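Side-chain contact in uncharacterized protein (Helicobacter pylori, PDB 4O5J), which probably mediates bacterial adhesion to host tissue by binding sialylated glycans, as the sialic acid-binding adhesin SabA of the outer membrane: residues A[372-375]-A[376-380]. Sequence-based numbering, arbitrary orientation.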
loop_
_atom_site.group_PDB
_atom_site.type_symbol
_atom_site.label_atom_id
_atom_site.label_comp_id
_atom_site.label_asym_id
_atom_site.label_seq_id
_atom_site.Cartn_x
_atom_site.Cartn_y
_atom_site.Cartn_z
ATOM N N TYR A 372 -7.594 11.071 -25.592
ATOM C CA TYR A 372 -7.859 9.790 -26.213
ATOM C C TYR A 372 -9.210 9.699 -26.933
ATOM O O TYR A 372 -9.313 9.052 -27.961
ATOM C CB TYR A 372 -7.785 8.722 -25.181
ATOM C CG TYR A 372 -8.026 7.336 -25.711
ATOM C CD1 TYR A 372 -7.091 6.693 -26.525
ATOM C CD2 TYR A 372 -9.191 6.651 -25.371
ATOM C CE1 TYR A 372 -7.327 5.408 -26.980
ATOM C CE2 TYR A 372 -9.444 5.377 -25.832
ATOM C CZ TYR A 372 -8.508 4.762 -26.598
ATOM O OH TYR A 372 -8.784 3.491 -27.032
ATOM N N ASN A 373 -10.247 10.302 -26.373
ATOM C CA ASN A 373 -11.584 10.224 -26.931
ATOM C C ASN A 373 -11.932 11.314 -27.949
ATOM O O ASN A 373 -13.075 11.368 -28.423
ATOM C CB ASN A 373 -12.608 10.262 -25.802
ATOM C CG ASN A 373 -12.573 9.013 -25.000
ATOM O OD1 ASN A 373 -12.456 9.051 -23.821
ATOM N ND2 ASN A 373 -12.612 7.893 -25.666
ATOM N N LEU A 374 -10.953 12.152 -28.296
ATOM C CA LEU A 374 -11.240 13.324 -29.125
ATOM C C LEU A 374 -12.065 13.010 -30.337
ATOM O O LEU A 374 -13.131 13.562 -30.553
ATOM C CB LEU A 374 -9.921 13.937 -29.576
ATOM C CG LEU A 374 -10.054 15.157 -30.531
ATOM C CD1 LEU A 374 -11.161 16.130 -29.941
ATOM C CD2 LEU A 374 -8.714 16.006 -30.532
ATOM N N LYS A 375 -11.591 12.073 -31.116
ATOM C CA LYS A 375 -12.396 11.641 -32.305
ATOM C C LYS A 375 -13.813 11.185 -32.000
ATOM O O LYS A 375 -14.758 11.565 -32.669
ATOM C CB LYS A 375 -11.721 10.523 -33.129
ATOM C CG LYS A 375 -10.689 10.962 -34.148
ATOM C CD LYS A 375 -10.680 12.486 -34.320
ATOM C CE LYS A 375 -9.293 13.093 -34.601
ATOM N NZ LYS A 375 -9.375 14.582 -34.766
ATOM N N SER A 376 -13.934 10.276 -31.069
ATOM C CA SER A 376 -15.187 9.691 -30.708
ATOM C C SER A 376 -16.160 10.768 -30.200
ATOM O O SER A 376 -17.360 10.747 -30.498
ATOM C CB SER A 376 -14.923 8.695 -29.600
ATOM O OG SER A 376 -16.118 7.971 -29.399
ATOM N N ASN A 377 -15.615 11.712 -29.444
ATOM C CA ASN A 377 -16.379 12.796 -28.887
ATOM C C ASN A 377 -16.885 13.714 -29.996
ATOM O O ASN A 377 -18.049 14.103 -29.991
ATOM C CB ASN A 377 -15.526 13.575 -27.894
ATOM C CG ASN A 377 -15.373 12.858 -26.576
ATOM O OD1 ASN A 377 -16.083 11.877 -26.303
ATOM N ND2 ASN A 377 -14.455 13.343 -25.732
ATOM N N GLN A 378 -16.034 14.041 -30.961
ATOM C CA GLN A 378 -16.433 14.930 -32.039
ATOM C C GLN A 378 -17.615 14.383 -32.769
ATOM O O GLN A 378 -18.511 15.169 -33.177
ATOM C CB GLN A 378 -15.282 15.125 -33.011
ATOM C CG GLN A 378 -14.375 16.251 -32.614
ATOM C CD GLN A 378 -13.065 16.151 -33.328
ATOM O OE1 GLN A 378 -12.724 15.096 -33.881
ATOM N NE2 GLN A 378 -12.312 17.249 -33.332
ATOM N N ALA A 379 -17.631 13.051 -32.949
ATOM C CA ALA A 379 -18.795 12.402 -33.609
ATOM C C ALA A 379 -20.016 12.394 -32.677
ATOM O O ALA A 379 -21.142 12.551 -33.097
ATOM C CB ALA A 379 -18.460 10.989 -34.075
ATOM N N GLU A 380 -19.782 12.239 -31.394
ATOM C CA GLU A 380 -20.891 12.056 -30.477
ATOM C C GLU A 380 -21.638 13.395 -30.235
ATOM O O GLU A 380 -22.857 13.417 -30.163
ATOM C CB GLU A 380 -20.351 11.518 -29.192
ATOM C CG GLU A 380 -21.313 10.666 -28.435
ATOM C CD GLU A 380 -20.619 10.075 -27.220
ATOM O OE1 GLU A 380 -21.302 9.667 -26.266
ATOM O OE2 GLU A 380 -19.365 10.031 -27.202
#
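Asn373 O accepts the shortest sound polar bond here, from Asn377 N at 2.8 Å, with the donor lying almost on the extension of the carbonyl bond (C=O...N 175°). It is the first of three i to i+4 bonds that cross from 372-375 to 376-380 and identify this as alpha helix, part of helix 343-396 of the adhesion domain; Glu380 N to Ser376 O continues the run. Gln378 N follows with Leu374 O at 3.0 Å. The third, Ala379 N to Lys375 O, lengthens to 3.2 Å, and its donor is tilted 24° from the carbonyl plane.

On one flank, Asn377 carries its CG anti to the carbonyl carbon, which swings the amide back beside the preceding turn; ND2 reaches CB of Asn373 at 3.6 Å, a van der Waals approach. Asn377 is buried, its side chain touching Leu47, Ser50 and Ile51 of helix 29-54, and Leu374 touches Ala54 of the same helix; this turn thus belongs to the packing between the two helices, at the surface and far from the chain centre.

On another flank, the extended Gln378 chain divides its amide between two neighbours. NE2 faces the methyl CD1 of Leu374 at 3.8 Å, the two side chains crossing at a slant. Lys375 instead runs alongside Gln378 in the same direction, its chain, as modelled, bent at an almost eclipsed chi2 (-9°). Its aliphatic part, rather than the ammonium, makes the nearest approach: CD lies 3.3 Å from Gln378 OE1, whereas NZ is 3.5 Å from that oxygen.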